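PDB 1QWK: aldo-keto reductase family 1 member C1 from Caenorhabditis elegans, which probably reduces aldehyde and ketone substrates with NADPH, as a TIM-barrel enzyme of the aldo-keto reductase family. Local coordinates for residues 299-304 and 310-315; 174-177 and 183-186. All coordinates share one frame; numbering follows the deposited sequence.

Interaction 2 (174-177 with 183-186) lies in the barrel, where a strand is tied to the start of the helix that follows it; interaction 1 (299-304 with 310-315) folds the C-terminal tail back on itself. Their centres are about 14 Å apart, and one probable hydrogen bond joins them directly, from Phe-299 N to Glu-177 OE1, 2.9 Å long. This bond would tie the tail to the end of strand 173-177, near the predicted active site: the side chain of Gln-301 is about 6 Å from that of His-114 and about 8 Å from that of Tyr-52, whereas that of Val-176 lies about 10 Å from those of His-114 and Lys-81.

Interaction 1: 299-304 and 310-315; sequences FLQDFM and DAFAAE
Met-304 and Phe-312 meet where the C-terminal tail of this aldo-keto reductase doubles back after helix 283-289, an irregular excursion added to the TIM barrel. The returning arm is built as a type I beta turn from Asp-310 to Ala-313, combined with an Asx turn at Asp-310.

The apolar part centres on the thioether. With its chain bent at chi3 (-69°), Met-304 carries its methyl back over the turn, CE lying 4.3 Å from Ala-311 CB and 4.2 Å from Phe-312 CE2. A flexible, unbranched methionine can bend to lay its methyl against both Ala-311 and the Phe-312 ring, and the small alanine lets the methyl approach. The Phe-312 ring turns its edge to the other arm: Leu-300 O lies in the ring plane, 3.5 Å from CD2, where the aromatic hydrogens are slightly positive, and Gln-301 CG is also at the edge, 3.9 Å from CE2. Arg-297 adds a cation-pi contact to this ring, and Leu-300 O accepts a hydrogen bond from Arg-316.

The polar groups serve mainly to shape the arms. Met-304 N bonds to Gln-301 O in one, while Ala-313 N reaches Asp-310 O in the other. Gln-301 NE2 hydrogen-bonds to Tyr-201 OH, outside this contact. Asp-310 has CG anti to its backbone N (chi1 175°), which brings OD1 to 3.6 Å from Met-304 CB, the two side chains crossing at a slant; OD2 forms a salt bridge with Arg-316. The other oxygen closes the Asx turn, Phe-312 N reaching Asp-310 OD1 at 3.0 Å from above the carboxylate plane, 59° out of it.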
loop_
_atom_site.group_PDB
_atom_site.type_symbol
_atom_site.label_atom_id
_atom_site.label_comp_id
_atom_site.label_asym_id
_atom_site.label_seq_id
_atom_site.Cartn_x
_atom_site.Cartn_y
_atom_site.Cartn_z
ATOM N N PHE A 299 -2.927 -10.889 6.405
ATOM C CA PHE A 299 -3.800 -9.855 6.950
ATOM C C PHE A 299 -5.256 -10.204 6.677
ATOM O O PHE A 299 -5.811 -9.874 5.629
ATOM C CB PHE A 299 -3.431 -8.512 6.326
ATOM C CG PHE A 299 -2.071 -8.020 6.732
ATOM C CD1 PHE A 299 -1.915 -7.224 7.859
ATOM C CD2 PHE A 299 -0.940 -8.382 6.009
ATOM C CE1 PHE A 299 -0.651 -6.790 8.264
ATOM C CE2 PHE A 299 0.330 -7.954 6.404
ATOM C CZ PHE A 299 0.474 -7.158 7.534
ATOM N N LEU A 300 -5.871 -10.867 7.646
ATOM C CA LEU A 300 -7.250 -11.310 7.530
ATOM C C LEU A 300 -8.306 -10.215 7.689
ATOM O O LEU A 300 -9.457 -10.418 7.307
ATOM C CB LEU A 300 -7.507 -12.414 8.561
ATOM C CG LEU A 300 -6.482 -13.554 8.564
ATOM C CD1 LEU A 300 -6.821 -14.542 9.668
ATOM C CD2 LEU A 300 -6.470 -14.240 7.211
ATOM N N GLN A 301 -7.922 -9.066 8.243
ATOM C CA GLN A 301 -8.865 -7.968 8.456
ATOM C C GLN A 301 -10.172 -8.572 8.990
ATOM O O GLN A 301 -11.262 -8.231 8.517
ATOM C CB GLN A 301 -9.140 -7.230 7.133
ATOM C CG GLN A 301 -7.891 -6.852 6.336
ATOM C CD GLN A 301 -6.999 -5.840 7.052
ATOM O OE1 GLN A 301 -7.322 -5.369 8.145
ATOM N NE2 GLN A 301 -5.869 -5.501 6.430
ATOM N N ASP A 302 -10.055 -9.460 9.980
ATOM C CA ASP A 302 -11.218 -10.161 10.532
ATOM C C ASP A 302 -12.276 -9.346 11.265
ATOM O O ASP A 302 -13.327 -9.882 11.619
ATOM C CB ASP A 302 -10.781 -11.352 11.404
ATOM C CG ASP A 302 -9.921 -10.948 12.581
ATOM O OD1 ASP A 302 -10.085 -9.827 13.096
ATOM O OD2 ASP A 302 -9.087 -11.776 13.005
ATOM N N PHE A 303 -12.023 -8.060 11.482
ATOM C CA PHE A 303 -13.029 -7.223 12.117
ATOM C C PHE A 303 -14.215 -7.092 11.151
ATOM O O PHE A 303 -15.304 -6.679 11.550
ATOM C CB PHE A 303 -12.453 -5.840 12.452
ATOM C CG PHE A 303 -11.985 -5.062 11.251
ATOM C CD1 PHE A 303 -12.880 -4.309 10.495
ATOM C CD2 PHE A 303 -10.643 -5.072 10.882
ATOM C CE1 PHE A 303 -12.444 -3.583 9.387
ATOM C CE2 PHE A 303 -10.197 -4.350 9.774
ATOM C CZ PHE A 303 -11.099 -3.602 9.028
ATOM N N MET A 304 -14.001 -7.443 9.883
ATOM C CA MET A 304 -15.065 -7.378 8.881
ATOM C C MET A 304 -15.989 -8.590 8.939
ATOM O O MET A 304 -17.022 -8.610 8.281
ATOM C CB MET A 304 -14.496 -7.289 7.458
ATOM C CG MET A 304 -13.897 -5.942 7.067
ATOM S SD MET A 304 -13.707 -5.770 5.259
ATOM C CE MET A 304 -12.400 -6.958 4.913
ATOM N N ASP A 310 -18.099 -7.927 3.699
ATOM C CA ASP A 310 -16.821 -8.518 4.092
ATOM C C ASP A 310 -16.208 -9.083 2.811
ATOM O O ASP A 310 -16.716 -10.048 2.243
ATOM C CB ASP A 310 -17.046 -9.641 5.114
ATOM C CG ASP A 310 -15.769 -10.381 5.460
ATOM O OD1 ASP A 310 -14.678 -9.943 5.023
ATOM O OD2 ASP A 310 -15.851 -11.402 6.176
ATOM N N ALA A 311 -15.115 -8.477 2.357
ATOM C CA ALA A 311 -14.451 -8.906 1.125
ATOM C C ALA A 311 -13.931 -10.341 1.137
ATOM O O ALA A 311 -13.824 -10.977 0.085
ATOM C CB ALA A 311 -13.296 -7.950 0.802
ATOM N N PHE A 312 -13.605 -10.848 2.323
ATOM C CA PHE A 312 -13.058 -12.199 2.457
ATOM C C PHE A 312 -14.042 -13.160 3.130
ATOM O O PHE A 312 -13.636 -14.177 3.695
ATOM C CB PHE A 312 -11.752 -12.160 3.266
ATOM C CG PHE A 312 -10.823 -11.022 2.897
ATOM C CD1 PHE A 312 -10.639 -10.648 1.569
ATOM C CD2 PHE A 312 -10.112 -10.344 3.888
ATOM C CE1 PHE A 312 -9.761 -9.615 1.226
ATOM C CE2 PHE A 312 -9.232 -9.312 3.558
ATOM C CZ PHE A 312 -9.057 -8.948 2.224
ATOM N N ALA A 313 -15.331 -12.839 3.052
ATOM C CA ALA A 313 -16.377 -13.657 3.664
ATOM C C ALA A 313 -16.228 -15.160 3.424
ATOM O O ALA A 313 -16.454 -15.966 4.328
ATOM C CB ALA A 313 -17.748 -13.189 3.184
ATOM N N ALA A 314 -15.844 -15.531 2.208
ATOM C CA ALA A 314 -15.688 -16.936 1.842
ATOM C C ALA A 314 -14.562 -17.667 2.564
ATOM O O ALA A 314 -14.522 -18.901 2.566
ATOM C CB ALA A 314 -15.495 -17.055 0.334
ATOM N N GLU A 315 -13.652 -16.916 3.177
ATOM C CA GLU A 315 -12.519 -17.510 3.888
ATOM C C GLU A 315 -12.737 -17.615 5.397
ATOM O O GLU A 315 -11.921 -18.208 6.101
ATOM C CB GLU A 315 -11.250 -16.690 3.628
ATOM C CG GLU A 315 -10.986 -16.390 2.165
ATOM C CD GLU A 315 -9.720 -15.569 1.949
ATOM O OE1 GLU A 315 -9.564 -15.005 0.849
ATOM O OE2 GLU A 315 -8.880 -15.498 2.869
#

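Interaction 2: 174-177 and 183-186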
loop_
_atom_site.group_PDB
_atom_site.type_symbol
_atom_site.label_atom_id
_atom_site.label_comp_id
_atom_site.label_asym_id
_atom_site.label_seq_id
_atom_site.Cartn_x
_atom_site.Cartn_y
_atom_site.Cartn_z
ATOM N N SER A 174 -6.027 -0.409 -6.940
ATOM C CA SER A 174 -6.459 -1.379 -5.941
ATOM C C SER A 174 -5.218 -1.721 -5.124
ATOM O O SER A 174 -4.213 -2.174 -5.671
ATOM C CB SER A 174 -7.000 -2.651 -6.600
ATOM O OG SER A 174 -7.151 -3.686 -5.633
ATOM N N GLN A 175 -5.286 -1.480 -3.819
ATOM C CA GLN A 175 -4.169 -1.764 -2.932
ATOM C C GLN A 175 -4.516 -2.974 -2.086
ATOM O O GLN A 175 -5.485 -2.956 -1.323
ATOM C CB GLN A 175 -3.867 -0.566 -2.025
ATOM C CG GLN A 175 -2.634 -0.774 -1.158
ATOM C CD GLN A 175 -2.270 0.440 -0.321
ATOM O OE1 GLN A 175 -2.140 1.558 -0.836
ATOM N NE2 GLN A 175 -2.077 0.222 0.971
ATOM N N VAL A 176 -3.727 -4.034 -2.226
ATOM C CA VAL A 176 -3.976 -5.261 -1.481
ATOM C C VAL A 176 -2.690 -5.917 -0.995
ATOM O O VAL A 176 -1.589 -5.547 -1.407
ATOM C CB VAL A 176 -4.714 -6.302 -2.359
ATOM C CG1 VAL A 176 -6.069 -5.764 -2.799
ATOM C CG2 VAL A 176 -3.862 -6.656 -3.578
ATOM N N GLU A 177 -2.845 -6.886 -0.101
ATOM C CA GLU A 177 -1.714 -7.642 0.409
ATOM C C GLU A 177 -1.204 -8.446 -0.780
ATOM O O GLU A 177 -1.976 -9.141 -1.433
ATOM C CB GLU A 177 -2.162 -8.609 1.507
ATOM C CG GLU A 177 -1.021 -9.450 2.065
ATOM C CD GLU A 177 -1.492 -10.540 3.014
ATOM O OE1 GLU A 177 -2.627 -10.438 3.528
ATOM O OE2 GLU A 177 -0.709 -11.490 3.256
ATOM N N PRO A 183 0.683 -14.468 -3.795
ATOM C CA PRO A 183 0.749 -13.931 -5.158
ATOM C C PRO A 183 -0.433 -13.157 -5.715
ATOM O O PRO A 183 -0.250 -12.273 -6.551
ATOM C CB PRO A 183 1.038 -15.168 -6.010
ATOM C CG PRO A 183 1.682 -16.101 -5.091
ATOM C CD PRO A 183 0.897 -15.927 -3.823
ATOM N N GLN A 184 -1.641 -13.506 -5.285
ATOM C CA GLN A 184 -2.841 -12.838 -5.777
ATOM C C GLN A 184 -2.893 -12.837 -7.313
ATOM O O GLN A 184 -3.164 -11.808 -7.935
ATOM C CB GLN A 184 -2.882 -11.400 -5.248
ATOM C CG GLN A 184 -3.011 -11.312 -3.729
ATOM C CD GLN A 184 -4.409 -10.936 -3.275
ATOM O OE1 GLN A 184 -5.404 -11.500 -3.737
ATOM N NE2 GLN A 184 -4.492 -9.986 -2.352
ATOM N N HIS A 185 -2.634 -13.990 -7.925
ATOM C CA HIS A 185 -2.661 -14.085 -9.383
ATOM C C HIS A 185 -4.017 -13.685 -9.957
ATOM O O HIS A 185 -4.091 -12.942 -10.937
ATOM C CB HIS A 185 -2.323 -15.509 -9.837
ATOM C CG HIS A 185 -0.919 -15.923 -9.530
ATOM N ND1 HIS A 185 0.178 -15.314 -10.099
ATOM C CD2 HIS A 185 -0.432 -16.874 -8.699
ATOM C CE1 HIS A 185 1.281 -15.871 -9.631
ATOM N NE2 HIS A 185 0.937 -16.821 -8.780
ATOM N N ASP A 186 -5.087 -14.177 -9.342
ATOM C CA ASP A 186 -6.442 -13.882 -9.800
ATOM C C ASP A 186 -6.773 -12.392 -9.741
ATOM O O ASP A 186 -7.319 -11.835 -10.691
ATOM C CB ASP A 186 -7.459 -14.667 -8.967
ATOM C CG ASP A 186 -8.874 -14.543 -9.503
ATOM O OD1 ASP A 186 -9.117 -14.969 -10.653
ATOM O OD2 ASP A 186 -9.745 -14.019 -8.778
#
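Gln-184 reaches across to the end of strand 173-177 and hydrogen-bonds the last carbonyl there, in the beta-alpha-beta unit of the TIM barrel formed by strand 173-177, helix 185-193 and strand 197-201. The bond from Gln-184 NE2 to Glu-177 O is 2.8 Å long and nearly straight, with an N-H...O angle of 167°. The donor lies in the carbonyl plane, and the oxygen is only 4° out of the glutamine's amide plane, so the two flat groups are well aligned for the bond. With CG anti to its own carbonyl carbon, Gln-184 brings CG to 3.3 Å from Glu-177 O, and the bend at chi2 (-104°) then turns the amide so that NE2 faces the same oxygen.

This is the tight part of the contact, and Val-176 completes it: its CG2 packs 3.6 Å from Gln-184 NE2. A beta-branched valine suits the strand, while glutamine has both the length to span the gap and an amide to donate. Were Gln-184 replaced by an alanine, Glu-177 O would probably lose this donor and a gap would be likely to open beside Val-176 CG2. The buried Glu-177 carboxylate accepts from the backbone N atoms of Leu-298 and Phe-299.

On the looser side the nearest CA atoms, those of Glu-177 and Gln-184, stay 8.2 Å apart. Helix 185-193 starts just after its N-cap residue Gln-184, and its first residues, His-185 and Asp-186, are exposed to solvent. Val-176 also touches His-187 of this helix; the backbone of Gln-175 pairs with Val-152 and Asn-154 on one flank, and those of Ser-174 and Val-176 with strand 197-201 on the other.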